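PDB 4LUN: nonsense-mediated mRNA decay protein 2 from Saccharomyces cerevisiae, which takes part in the nonsense-mediated decay of mRNAs carrying premature stop codons and interacts through its C-terminus with the helicase Upf1. Local coordinates for residues Val74-Cys79 against Ser110-Ala115; Glu78-Val83 against Ile91-Ile96; Glu189-Lys194 against Thr202-Phe207; Arg157-Ile162 against Asp180-Ser185; Met1-Lys6 against Asp219-Asp224. One frame throughout, in Å; residues are numbered along the deposited sequence. Where two conformers were deposited one is given.

How the interactions relate
The five contacts show how the all-helical N-terminal MIF4G domain of Upf2 is built from neighbours in sequence and how the chain's first residues fold back onto it. Interactions 1 and 2 start from helix 69-81, their centres about 10 Å apart, and meet where Leu112 packs on Leu80; their partners, helices 106-116 and 87-104, are consecutive. Interactions 4 and 3 follow in that order along the chain and share helix 182-190, centres about 18 Å apart. Ser110 and Leu113 of interaction 1 pack against the 157-162 loop of interaction 4. Interaction 5 brings residues 1-6 to 219-224, and its Arg5-Glu95 salt bridge reaches interaction 2, so one long-range contact joins contacts between helices near in sequence.

Interaction 1: residues Val74-Cys79 against Ser110-Ala115; sequences VTVTEC and SPLLGA
Leu112 and Val76 meet with their side chains at about a right angle, while Thr77 slides past the same leucine in the opposite direction. This is helix-on-helix packing in the HEAT-repeat-like MIF4G domain: helix 69-81 lies against helix 106-116, the axes of the two short segments 9.8 Å apart and crossing at -38°. Thr77 and Leu112 are the residues whose backbones come nearest each other.

The leucine reaches its neighbours through its branched end. With CG anti to the backbone N (chi1 169°), the isobutyl group swings across the gap and its two methyls are shared out. CD1 lies 3.8 Å from Val76 CG1, and CD2 approaches the same valine methyl from a little farther off, so the fork of Leu112 receives Val76 CG1. The other neighbour of CD1 is polar, since Thr77 OG1 stands 3.4 Å from Leu112 CD1. That hydroxyl is nevertheless satisfied within its own helix, where it is hydrogen-bonded to the carbonyl oxygen of Ile73 one turn back. Its position beside the backbone N (chi1 -61°) makes this bond possible and leaves the methyl on the other branch to do the apolar work.

Beyond the pair, Val76 is also covered by Leu44, Phe48, Ile97 and Leu100, so the valine joins several helices while the threonine lies nearer the surface. One turn along from Leu112, the single methyl of Ala115 meets the threonine's apolar branch, with Ala115 CB 3.9 Å from Thr77 CG2.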
# COMPACT_ATOMS: atom_id res chain seq x y z
N VAL A 74 -15.12 -13.11 -4.32
CA VAL A 74 -15.43 -11.89 -5.07
C VAL A 74 -15.93 -10.77 -4.16
O VAL A 74 -15.49 -9.62 -4.27
CB VAL A 74 -16.46 -12.15 -6.17
CG1 VAL A 74 -16.87 -10.84 -6.85
CG2 VAL A 74 -15.90 -13.12 -7.20
N THR A 75 -16.87 -11.09 -3.28
CA THR A 75 -17.42 -10.11 -2.36
C THR A 75 -16.36 -9.49 -1.46
O THR A 75 -16.28 -8.27 -1.32
CB THR A 75 -18.53 -10.72 -1.48
OG1 THR A 75 -19.59 -11.20 -2.32
CG2 THR A 75 -19.07 -9.69 -0.50
N VAL A 76 -15.54 -10.34 -0.85
CA VAL A 76 -14.47 -9.88 0.03
C VAL A 76 -13.41 -9.07 -0.73
O VAL A 76 -12.88 -8.08 -0.21
CB VAL A 76 -13.83 -11.07 0.78
CG1 VAL A 76 -12.38 -10.80 1.10
CG2 VAL A 76 -14.62 -11.38 2.05
N THR A 77 -13.12 -9.47 -1.97
CA THR A 77 -12.15 -8.76 -2.79
C THR A 77 -12.59 -7.31 -2.96
O THR A 77 -11.79 -6.39 -2.81
CB THR A 77 -11.98 -9.39 -4.18
OG1 THR A 77 -11.49 -10.73 -4.05
CG2 THR A 77 -10.97 -8.59 -5.00
N GLU A 78 -13.86 -7.12 -3.27
CA GLU A 78 -14.43 -5.79 -3.42
C GLU A 78 -14.40 -5.02 -2.10
O GLU A 78 -14.00 -3.86 -2.06
CB GLU A 78 -15.86 -5.88 -3.96
CG GLU A 78 -16.25 -4.75 -4.87
CD GLU A 78 -17.23 -5.19 -5.95
OE1 GLU A 78 -16.93 -4.96 -7.14
OE2 GLU A 78 -18.28 -5.76 -5.60
N CYS A 79 -14.81 -5.68 -1.02
CA CYS A 79 -14.81 -5.04 0.30
C CYS A 79 -13.41 -4.64 0.75
O CYS A 79 -13.22 -3.56 1.31
CB CYS A 79 -15.43 -5.95 1.35
SG CYS A 79 -17.18 -6.28 1.07
N SER A 110 -5.61 -17.80 -1.83
CA SER A 110 -4.93 -17.73 -3.13
C SER A 110 -5.66 -16.87 -4.17
O SER A 110 -5.07 -15.90 -4.68
CB SER A 110 -4.58 -19.14 -3.67
OG SER A 110 -4.17 -19.07 -5.03
N PRO A 111 -6.93 -17.18 -4.48
CA PRO A 111 -7.60 -16.31 -5.45
C PRO A 111 -7.83 -14.88 -4.94
O PRO A 111 -7.82 -13.94 -5.74
CB PRO A 111 -8.93 -17.02 -5.73
CG PRO A 111 -9.15 -17.90 -4.54
CD PRO A 111 -7.79 -18.31 -4.06
N LEU A 112 -8.02 -14.71 -3.63
CA LEU A 112 -8.17 -13.38 -3.07
C LEU A 112 -6.89 -12.58 -3.27
O LEU A 112 -6.94 -11.44 -3.72
CB LEU A 112 -8.50 -13.44 -1.57
CG LEU A 112 -8.42 -12.09 -0.84
CD1 LEU A 112 -9.46 -11.12 -1.36
CD2 LEU A 112 -8.54 -12.23 0.67
N LEU A 113 -5.75 -13.18 -2.96
CA LEU A 113 -4.49 -12.46 -3.09
C LEU A 113 -4.22 -12.08 -4.53
O LEU A 113 -3.79 -10.95 -4.82
CB LEU A 113 -3.33 -13.31 -2.54
CG LEU A 113 -1.93 -12.76 -2.79
CD1 LEU A 113 -1.79 -11.39 -2.13
CD2 LEU A 113 -0.88 -13.71 -2.25
N GLY A 114 -4.46 -13.01 -5.45
CA GLY A 114 -4.22 -12.76 -6.85
C GLY A 114 -5.05 -11.62 -7.39
O GLY A 114 -4.56 -10.79 -8.17
N ALA A 115 -6.31 -11.56 -6.97
CA ALA A 115 -7.21 -10.49 -7.40
C ALA A 115 -6.85 -9.18 -6.72
O ALA A 115 -6.89 -8.11 -7.33
CB ALA A 115 -8.65 -10.86 -7.11

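Interaction 2: residues Glu78-Val83 against Ile91-Ile96; sequences ECLLNV and IAAVEI
The backbones of Leu80 and Ala93 approach to 7.2 Å between their CA atoms where the last turn of helix 69-81, and the loop that follows it, run past helix 87-104. At that point one small side chain receives two larger ones. The methyl of Ala93 points at the first segment, and Leu80 and Val83 both close on it: Leu80 CD1 lies 4.1 Å from Ala93 CB, and Val83 CG2 comes to 4.2 Å from the same Ala93 CB. Each of the two touches with a single methyl.

Leu80 does not aim its CB straight across. It reaches Ala93 through the end of its chain, with chi1 at -148°, well away from a fully staggered value. Val83, by contrast, points its CB at the partner. Its CG1 is anti to the backbone N (chi1 177°), which leaves CG2 beside that nitrogen as the branch that meets the alanine.

Two successive helices joined by a short link form a helical hairpin, the kind of unit from which HEAT-repeat folds such as this MIF4G domain are built. Here the chain leaves the helix through Asn82, whose backbone N is bonded to Cys79 O at 3.2 Å, and Val83 follows in the link to helix 87-104.

Neighbouring helices complete the surroundings. Leu80 also touches Val146 and Leu150 of helix 130-152 and Phe116 of helix 106-116, and Phe48 packs on Ala93. Elsewhere on helix 87-104, Glu95 forms a salt bridge with Arg5.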
# COMPACT_ATOMS: atom_id res chain seq x y z
N GLU A 78 -13.86 -7.12 -3.27
CA GLU A 78 -14.43 -5.79 -3.42
C GLU A 78 -14.40 -5.02 -2.10
O GLU A 78 -14.00 -3.86 -2.06
CB GLU A 78 -15.86 -5.88 -3.96
CG GLU A 78 -16.25 -4.75 -4.87
CD GLU A 78 -17.23 -5.19 -5.95
OE1 GLU A 78 -16.93 -4.96 -7.14
OE2 GLU A 78 -18.28 -5.76 -5.60
N CYS A 79 -14.81 -5.68 -1.02
CA CYS A 79 -14.81 -5.04 0.30
C CYS A 79 -13.41 -4.64 0.75
O CYS A 79 -13.22 -3.56 1.31
CB CYS A 79 -15.43 -5.95 1.35
SG CYS A 79 -17.18 -6.28 1.07
N LEU A 80 -12.44 -5.51 0.50
CA LEU A 80 -11.07 -5.26 0.93
C LEU A 80 -10.46 -4.07 0.20
O LEU A 80 -9.76 -3.24 0.79
CB LEU A 80 -10.20 -6.51 0.70
CG LEU A 80 -9.08 -6.71 1.70
CD1 LEU A 80 -9.62 -6.57 3.12
CD2 LEU A 80 -8.47 -8.09 1.49
N LEU A 81 -10.73 -3.99 -1.10
CA LEU A 81 -10.19 -2.92 -1.92
C LEU A 81 -10.81 -1.58 -1.55
O LEU A 81 -10.25 -0.53 -1.86
CB LEU A 81 -10.41 -3.22 -3.41
CG LEU A 81 -9.61 -4.36 -4.04
CD1 LEU A 81 -10.10 -4.64 -5.45
CD2 LEU A 81 -8.14 -4.02 -4.06
N ASN A 82 -11.96 -1.62 -0.88
CA ASN A 82 -12.68 -0.40 -0.54
C ASN A 82 -12.68 -0.06 0.94
O ASN A 82 -13.43 0.80 1.39
CB ASN A 82 -14.12 -0.49 -1.06
CG ASN A 82 -14.20 -0.46 -2.57
OD1 ASN A 82 -13.61 0.41 -3.22
ND2 ASN A 82 -14.94 -1.40 -3.14
N VAL A 83 -11.83 -0.73 1.72
CA VAL A 83 -11.69 -0.40 3.14
C VAL A 83 -11.28 1.06 3.29
O VAL A 83 -10.37 1.52 2.60
CB VAL A 83 -10.67 -1.32 3.84
CG1 VAL A 83 -10.50 -0.92 5.30
CG2 VAL A 83 -11.12 -2.78 3.76
N ILE A 91 -8.28 -2.85 11.17
CA ILE A 91 -8.17 -3.94 12.14
C ILE A 91 -9.31 -4.95 11.99
O ILE A 91 -9.08 -6.16 12.03
CB ILE A 91 -8.13 -3.42 13.59
CG1 ILE A 91 -6.71 -2.98 13.93
CG2 ILE A 91 -8.56 -4.49 14.58
CD1 ILE A 91 -6.67 -1.66 14.66
N ALA A 92 -10.52 -4.44 11.81
CA ALA A 92 -11.68 -5.29 11.58
C ALA A 92 -11.47 -6.15 10.34
O ALA A 92 -11.74 -7.35 10.36
CB ALA A 92 -12.94 -4.45 11.44
N ALA A 93 -10.98 -5.54 9.27
CA ALA A 93 -10.73 -6.28 8.03
C ALA A 93 -9.70 -7.38 8.26
O ALA A 93 -9.83 -8.49 7.74
CB ALA A 93 -10.26 -5.33 6.94
N VAL A 94 -8.66 -7.08 9.04
CA VAL A 94 -7.63 -8.07 9.34
C VAL A 94 -8.19 -9.28 10.09
O VAL A 94 -7.88 -10.42 9.77
CB VAL A 94 -6.46 -7.45 10.14
CG1 VAL A 94 -5.52 -8.55 10.64
CG2 VAL A 94 -5.70 -6.44 9.28
N GLU A 95 -9.03 -9.03 11.10
CA GLU A 95 -9.62 -10.12 11.87
C GLU A 95 -10.56 -10.98 11.03
O GLU A 95 -10.56 -12.20 11.14
CB GLU A 95 -10.37 -9.57 13.09
CG GLU A 95 -9.47 -8.95 14.15
CD GLU A 95 -8.84 -9.96 15.08
OE1 GLU A 95 -9.14 -11.18 14.96
OE2 GLU A 95 -8.04 -9.55 15.94
N ILE A 96 -11.36 -10.33 10.20
CA ILE A 96 -12.29 -11.01 9.31
C ILE A 96 -11.57 -11.85 8.26
O ILE A 96 -11.92 -13.01 8.03
CB ILE A 96 -13.22 -10.00 8.63
CG1 ILE A 96 -14.10 -9.31 9.67
CG2 ILE A 96 -14.07 -10.67 7.56
CD1 ILE A 96 -14.73 -8.01 9.19

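Interaction 3: residues Glu189-Lys194 against Thr202-Phe207; sequences EILNYK and TIATAF
Ile203 has the largest share of this contact, set between Ile190 and Leu191 where the chain leaves helix 182-190 and, after a ten-residue link, enters helix 201-210. These are two successive helices of the HEAT-repeat-type MIF4G domain, joined by a loop, and the first segment bends away through a type I beta turn from Ile190 to Tyr193.

Ile203 points its CB at the first segment and uses three parts of its side chain. CB itself lies 3.9 Å from Leu191 CD2. The CG2 branch, anti to the backbone N, sits at 4.0 Å from Ile190 CD1 and is about as close to the leucine methyl. The longer branch meets backbone instead, ending with Ile203 CD1 3.8 Å from the carbonyl oxygen Ile190 O. Both of its partners cross it obliquely. Ile190 carries CG1 between the backbone N and the carbonyl carbon (chi1 67°), and its chain then extends to bring CD1 over to the partner isoleucine.

Ala204 comes next and adds a smaller surface beside the same leucine. Ala204 CB is 4.1 Å from Leu191 CD2, so that one leucine methyl rests at the junction of two successive residues. Phe239 and Phe242 of helix 231-271 lie against Ala204, and Phe242 also touches Leu191, closing this side of the contact.

Farther along, Phe207 packs on Leu144 and Thr148 of helix 130-152, and Val140 of that same helix packs on Ile190. Within helix 201-210, Phe207 N bonds to Ile203 O at 2.9 Å.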
# COMPACT_ATOMS: atom_id res chain seq x y z
N GLU A 189 6.93 -1.28 -8.27
CA GLU A 189 5.95 -0.93 -9.29
C GLU A 189 5.30 0.43 -9.00
O GLU A 189 5.40 1.35 -9.79
CB GLU A 189 4.89 -2.03 -9.43
CG GLU A 189 3.66 -1.66 -10.31
CD GLU A 189 3.90 -1.82 -11.81
OE1 GLU A 189 5.06 -2.03 -12.21
OE2 GLU A 189 2.91 -1.74 -12.59
N ILE A 190 4.63 0.55 -7.85
CA ILE A 190 3.79 1.73 -7.60
C ILE A 190 4.58 3.03 -7.39
O ILE A 190 4.08 4.11 -7.67
CB ILE A 190 2.76 1.48 -6.47
CG1 ILE A 190 3.46 1.30 -5.11
CG2 ILE A 190 1.86 0.28 -6.83
CD1 ILE A 190 2.47 0.94 -3.99
N LEU A 191 5.83 2.93 -6.94
CA LEU A 191 6.62 4.13 -6.76
C LEU A 191 7.07 4.71 -8.10
O LEU A 191 7.54 5.85 -8.15
CB LEU A 191 7.84 3.85 -5.89
CG LEU A 191 7.51 3.54 -4.44
CD1 LEU A 191 8.79 3.24 -3.67
CD2 LEU A 191 6.78 4.71 -3.80
N ASN A 192 6.91 3.92 -9.16
CA ASN A 192 7.48 4.28 -10.45
C ASN A 192 6.45 4.58 -11.54
O ASN A 192 6.70 4.37 -12.73
CB ASN A 192 8.47 3.21 -10.92
CG ASN A 192 9.79 3.27 -10.15
OD1 ASN A 192 10.61 4.15 -10.38
ND2 ASN A 192 9.98 2.33 -9.22
N TYR A 193 5.29 5.08 -11.14
CA TYR A 193 4.34 5.59 -12.12
C TYR A 193 4.43 7.11 -12.14
O TYR A 193 4.09 7.76 -11.15
CB TYR A 193 2.92 5.15 -11.80
CG TYR A 193 1.89 5.73 -12.76
CD1 TYR A 193 1.83 5.30 -14.08
CD2 TYR A 193 0.98 6.68 -12.33
CE1 TYR A 193 0.88 5.83 -14.96
CE2 TYR A 193 0.04 7.22 -13.20
CZ TYR A 193 -0.01 6.79 -14.51
OH TYR A 193 -0.96 7.33 -15.37
N LYS A 194 4.91 7.67 -13.25
CA LYS A 194 5.05 9.12 -13.40
C LYS A 194 5.83 9.74 -12.24
O LYS A 194 5.42 10.76 -11.70
CB LYS A 194 3.68 9.79 -13.54
CG LYS A 194 2.87 9.31 -14.74
CD LYS A 194 3.48 9.80 -16.04
CE LYS A 194 3.68 11.30 -16.02
NZ LYS A 194 3.88 11.84 -17.39
N THR A 202 4.75 10.55 -1.98
CA THR A 202 3.87 10.46 -0.82
C THR A 202 3.47 9.02 -0.45
O THR A 202 3.07 8.76 0.69
CB THR A 202 2.62 11.36 -0.95
OG1 THR A 202 1.68 10.76 -1.86
CG2 THR A 202 3.02 12.74 -1.43
N ILE A 203 3.58 8.09 -1.39
CA ILE A 203 3.38 6.68 -1.05
C ILE A 203 4.56 6.25 -0.16
O ILE A 203 4.39 5.54 0.84
CB ILE A 203 3.37 5.79 -2.32
CG1 ILE A 203 2.22 6.15 -3.24
CG2 ILE A 203 3.26 4.32 -1.95
CD1 ILE A 203 2.34 5.47 -4.61
N ALA A 204 5.75 6.70 -0.54
CA ALA A 204 6.96 6.30 0.19
C ALA A 204 6.91 6.84 1.61
O ALA A 204 7.22 6.11 2.55
CB ALA A 204 8.18 6.83 -0.52
N THR A 205 6.55 8.11 1.77
CA THR A 205 6.52 8.71 3.10
C THR A 205 5.41 8.13 3.96
O THR A 205 5.58 7.90 5.16
CB THR A 205 6.44 10.25 3.06
OG1 THR A 205 5.27 10.66 2.34
CG2 THR A 205 7.63 10.80 2.36
N ALA A 206 4.25 7.88 3.36
CA ALA A 206 3.15 7.28 4.10
C ALA A 206 3.53 5.89 4.57
O ALA A 206 3.12 5.46 5.65
CB ALA A 206 1.89 7.22 3.24
N PHE A 207 4.28 5.16 3.74
CA PHE A 207 4.61 3.78 4.08
C PHE A 207 5.61 3.69 5.22
O PHE A 207 5.44 2.90 6.14
CB PHE A 207 5.13 3.02 2.85
CG PHE A 207 5.25 1.54 3.06
CD1 PHE A 207 4.13 0.72 3.04
CD2 PHE A 207 6.49 0.96 3.26
CE1 PHE A 207 4.24 -0.65 3.23
CE2 PHE A 207 6.61 -0.41 3.46
CZ PHE A 207 5.48 -1.22 3.45

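Interaction 4: residues Arg157-Ile162 against Asp180-Ser185; sequences RTLDDI and DPLLFS
Water joins the two backbones here: one molecule donates to Arg157 O at 2.8 Å and accepts from Leu182 N at 3.0 Å, so a loop carbonyl and the first turn of a helix are linked by a water rather than by a direct hydrogen bond. The direct packing falls to Leu182, whose CB points at the loop and whose CG is anti to the backbone N (chi1 -174°). Its two methyls part company. Leu182 CD1 rests 4.0 Å from Leu159 CG, the two leucines crossing at about a right angle, while Leu182 CD2 lies 4.1 Å from Thr158 CA. Replacing Leu182 with an alanine would probably leave Leu159 and the Thr158 backbone without their apolar partner and open a gap between the loop and the start of the helix.

The loop is shaped from within. Thr158 OG1 accepts from Asp160 N in an ST turn, and Arg157 grips Asp161 side-on, with NE 2.9 Å from Asp161 OD1 and NH2 on OD2. Arg157 also makes a cation-pi contact with Trp17. In the fold, Leu182 opens helix 182-190 and packs on Phe147 of helix 130-152, while Ile162 at the far end of the loop rests on helix 106-116.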
# COMPACT_ATOMS: atom_id res chain seq x y z
N ARG A 157 1.50 -13.63 1.91
CA ARG A 157 2.92 -13.82 2.16
C ARG A 157 3.82 -13.73 0.94
O ARG A 157 4.85 -13.07 0.98
CB ARG A 157 3.16 -15.19 2.81
CG ARG A 157 2.18 -15.51 3.93
CD ARG A 157 2.54 -16.83 4.61
NE ARG A 157 2.37 -17.99 3.74
CZ ARG A 157 2.69 -19.23 4.09
NH1 ARG A 157 3.20 -19.47 5.29
NH2 ARG A 157 2.51 -20.23 3.24
N THR A 158 3.45 -14.43 -0.13
CA THR A 158 4.36 -14.60 -1.25
C THR A 158 3.58 -15.02 -2.49
O THR A 158 2.49 -15.58 -2.39
CB THR A 158 5.44 -15.66 -0.92
OG1 THR A 158 6.23 -15.93 -2.09
CG2 THR A 158 4.79 -16.96 -0.46
N LEU A 159 4.13 -14.75 -3.67
CA LEU A 159 3.51 -15.22 -4.89
C LEU A 159 3.51 -16.74 -4.93
O LEU A 159 2.73 -17.35 -5.66
CB LEU A 159 4.23 -14.68 -6.13
CG LEU A 159 4.13 -13.17 -6.36
CD1 LEU A 159 5.03 -12.74 -7.50
CD2 LEU A 159 2.69 -12.75 -6.65
N ASP A 160 4.39 -17.36 -4.15
CA ASP A 160 4.48 -18.81 -4.14
C ASP A 160 3.23 -19.51 -3.58
O ASP A 160 3.05 -20.71 -3.75
CB ASP A 160 5.73 -19.27 -3.36
CG ASP A 160 7.01 -19.10 -4.16
OD1 ASP A 160 6.93 -18.86 -5.38
OD2 ASP A 160 8.10 -19.21 -3.56
N ASP A 161 2.36 -18.74 -2.91
CA ASP A 161 1.14 -19.29 -2.33
C ASP A 161 -0.01 -19.30 -3.32
O ASP A 161 -1.05 -19.91 -3.08
CB ASP A 161 0.69 -18.45 -1.12
CG ASP A 161 1.55 -18.66 0.11
OD1 ASP A 161 1.60 -17.73 0.93
OD2 ASP A 161 2.16 -19.74 0.26
N ILE A 162 0.16 -18.59 -4.44
CA ILE A 162 -0.91 -18.49 -5.42
C ILE A 162 -0.88 -19.71 -6.34
O ILE A 162 0.19 -20.11 -6.80
CB ILE A 162 -0.83 -17.18 -6.22
CG1 ILE A 162 -0.76 -15.99 -5.26
CG2 ILE A 162 -2.02 -17.05 -7.15
CD1 ILE A 162 -0.70 -14.64 -5.94
N ASP A 180 12.06 -11.64 -5.44
CA ASP A 180 12.09 -10.60 -4.44
C ASP A 180 10.94 -10.79 -3.44
O ASP A 180 9.95 -11.45 -3.75
CB ASP A 180 11.97 -9.24 -5.12
CG ASP A 180 13.15 -8.93 -6.04
OD1 ASP A 180 14.30 -9.12 -5.61
OD2 ASP A 180 12.92 -8.49 -7.19
N PRO A 181 11.08 -10.23 -2.23
CA PRO A 181 9.93 -10.21 -1.32
C PRO A 181 8.77 -9.50 -1.99
O PRO A 181 9.00 -8.57 -2.76
CB PRO A 181 10.44 -9.35 -0.15
CG PRO A 181 11.93 -9.53 -0.17
CD PRO A 181 12.27 -9.59 -1.65
N LEU A 182 7.54 -9.93 -1.69
CA LEU A 182 6.36 -9.42 -2.39
C LEU A 182 6.15 -7.92 -2.19
O LEU A 182 5.80 -7.21 -3.15
CB LEU A 182 5.12 -10.20 -1.96
CG LEU A 182 3.80 -9.90 -2.69
CD1 LEU A 182 4.00 -9.82 -4.20
CD2 LEU A 182 2.74 -10.96 -2.35
N LEU A 183 6.37 -7.43 -0.97
CA LEU A 183 6.29 -5.99 -0.73
C LEU A 183 7.28 -5.21 -1.57
O LEU A 183 6.97 -4.11 -2.01
CB LEU A 183 6.49 -5.64 0.74
CG LEU A 183 5.28 -5.84 1.65
CD1 LEU A 183 5.71 -5.80 3.11
CD2 LEU A 183 4.24 -4.75 1.35
N PHE A 184 8.48 -5.74 -1.77
CA PHE A 184 9.48 -5.08 -2.60
C PHE A 184 8.94 -4.96 -4.04
O PHE A 184 9.04 -3.90 -4.67
CB PHE A 184 10.81 -5.87 -2.56
CG PHE A 184 11.86 -5.36 -3.52
CD1 PHE A 184 12.85 -4.47 -3.09
CD2 PHE A 184 11.89 -5.79 -4.84
CE1 PHE A 184 13.83 -4.02 -3.97
CE2 PHE A 184 12.85 -5.34 -5.72
CZ PHE A 184 13.82 -4.45 -5.29
N SER A 185 8.35 -6.05 -4.53
CA SER A 185 7.81 -6.09 -5.89
C SER A 185 6.70 -5.07 -6.07
O SER A 185 6.67 -4.32 -7.06
CB SER A 185 7.32 -7.49 -6.26
OG SER A 185 8.41 -8.40 -6.30
O HOH W 1 7.36 -12.32 0.03
O HOH W 2 8.38 -13.81 -1.82

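Interaction 5: residues Met1-Lys6 against Asp219-Asp224; sequences MDDGRK and DNSWDD
Asp3, near the N-terminus, hydrogen-bonds to Trp222 in a loop more than two hundred residues on. From CB, which points at the loop, the side chain runs to CG, anti to the carbonyl carbon (chi1 -71°), lying at the edge of the indole in its plane, 3.6 Å from Trp222 NE1. OD1 accepts the indole N-H, with Trp222 NE1 2.9 Å from Asp3 OD1 and an N-H...O angle of 161°. The oxygen lies in the ring plane, yet the donor comes from above the carboxylate plane, the two planes being 78° apart. Asp3 OD2 lies beside the indole nitrogen too, and comes to 3.9 Å from Ser221 CB.

With alanine at Asp3, the indole N-H would probably lose this acceptor and the ring edge would be less firmly fixed.

Asp219 OD1 receives both Ser221 N, an Asx turn, and Ser221 OG at 2.7 Å, and a type I turn from Asn220 to Asp223 presents the tryptophan, which also packs on Pro213 and Leu152. Asp2 OD2 accepts from Arg5 N: an N-cap at the start of helix 3-17, and Asp3, in the first turn of that helix, meets the loop before helix 231-271 of the MIF4G domain.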
# COMPACT_ATOMS: atom_id res chain seq x y z
N MET A 1 -4.77 -3.11 17.31
CA MET A 1 -4.12 -4.41 17.40
C MET A 1 -2.63 -4.30 17.74
O MET A 1 -1.85 -3.69 17.01
CB MET A 1 -4.33 -5.20 16.10
CG MET A 1 -3.38 -6.36 15.90
SD MET A 1 -3.97 -7.57 14.68
CE MET A 1 -5.23 -6.62 13.82
N ASP A 2 -2.25 -4.88 18.88
CA ASP A 2 -0.87 -4.82 19.34
C ASP A 2 -0.04 -5.92 18.70
O ASP A 2 -0.58 -6.82 18.05
CB ASP A 2 -0.81 -4.90 20.87
CG ASP A 2 -1.08 -6.30 21.40
OD1 ASP A 2 -0.46 -6.67 22.42
OD2 ASP A 2 -1.90 -7.03 20.81
N ASP A 3 1.28 -5.85 18.89
CA ASP A 3 2.18 -6.84 18.30
C ASP A 3 1.88 -8.25 18.80
O ASP A 3 2.08 -9.22 18.09
CB ASP A 3 3.65 -6.48 18.56
CG ASP A 3 4.12 -5.26 17.74
OD1 ASP A 3 3.45 -4.91 16.75
OD2 ASP A 3 5.16 -4.67 18.10
N GLY A 4 1.41 -8.37 20.04
CA GLY A 4 1.04 -9.65 20.60
C GLY A 4 -0.07 -10.32 19.82
O GLY A 4 -0.00 -11.52 19.52
N ARG A 5 -1.10 -9.55 19.49
CA ARG A 5 -2.23 -10.07 18.71
C ARG A 5 -1.81 -10.37 17.27
O ARG A 5 -2.28 -11.33 16.66
CB ARG A 5 -3.40 -9.09 18.74
CG ARG A 5 -4.63 -9.56 17.98
CD ARG A 5 -5.13 -10.90 18.48
NE ARG A 5 -6.31 -11.34 17.74
CZ ARG A 5 -6.83 -12.56 17.81
NH1 ARG A 5 -6.28 -13.48 18.59
NH2 ARG A 5 -7.90 -12.86 17.10
N LYS A 6 -0.94 -9.53 16.71
CA LYS A 6 -0.38 -9.81 15.39
C LYS A 6 0.30 -11.17 15.38
O LYS A 6 0.10 -11.97 14.47
CB LYS A 6 0.64 -8.74 14.98
CG LYS A 6 0.05 -7.45 14.44
CD LYS A 6 1.14 -6.58 13.84
CE LYS A 6 0.57 -5.33 13.20
NZ LYS A 6 -0.57 -4.78 13.99
N ASP A 219 15.22 -2.27 15.04
CA ASP A 219 13.87 -2.62 15.45
C ASP A 219 13.52 -4.04 15.03
O ASP A 219 13.20 -4.28 13.87
CB ASP A 219 12.86 -1.64 14.85
CG ASP A 219 11.53 -1.65 15.57
OD1 ASP A 219 11.22 -2.65 16.25
OD2 ASP A 219 10.78 -0.66 15.45
N ASN A 220 13.60 -4.98 15.97
CA ASN A 220 13.32 -6.38 15.67
C ASN A 220 11.89 -6.82 16.01
O ASN A 220 11.57 -8.00 15.90
CB ASN A 220 14.30 -7.28 16.42
CG ASN A 220 15.74 -7.01 16.06
OD1 ASN A 220 16.04 -6.42 15.02
ND2 ASN A 220 16.66 -7.44 16.92
N SER A 221 11.04 -5.87 16.38
CA SER A 221 9.70 -6.18 16.87
C SER A 221 8.84 -7.01 15.90
O SER A 221 7.99 -7.78 16.34
CB SER A 221 8.97 -4.89 17.24
OG SER A 221 8.92 -4.01 16.13
N TRP A 222 9.08 -6.88 14.60
CA TRP A 222 8.27 -7.60 13.61
C TRP A 222 9.00 -8.77 12.93
O TRP A 222 8.46 -9.38 12.02
CB TRP A 222 7.72 -6.64 12.54
CG TRP A 222 6.65 -5.72 13.04
CD1 TRP A 222 6.02 -5.79 14.24
CD2 TRP A 222 6.09 -4.59 12.35
NE1 TRP A 222 5.09 -4.77 14.35
CE2 TRP A 222 5.12 -4.02 13.20
CE3 TRP A 222 6.32 -4.01 11.09
CZ2 TRP A 222 4.38 -2.89 12.83
CZ3 TRP A 222 5.57 -2.88 10.74
CH2 TRP A 222 4.62 -2.34 11.61
N ASP A 223 10.21 -9.09 13.40
CA ASP A 223 10.98 -10.18 12.80
C ASP A 223 10.22 -11.51 12.72
O ASP A 223 10.38 -12.25 11.75
CB ASP A 223 12.30 -10.40 13.56
CG ASP A 223 13.32 -9.33 13.28
OD1 ASP A 223 13.08 -8.44 12.41
OD2 ASP A 223 14.41 -9.38 13.91
N ASP A 224 9.41 -11.82 13.74
CA ASP A 224 8.65 -13.07 13.75
C ASP A 224 7.49 -13.04 12.77
O ASP A 224 6.87 -14.08 12.49
CB ASP A 224 8.08 -13.35 15.15
CG ASP A 224 9.13 -13.77 16.15
OD1 ASP A 224 10.26 -14.11 15.74
OD2 ASP A 224 8.81 -13.78 17.36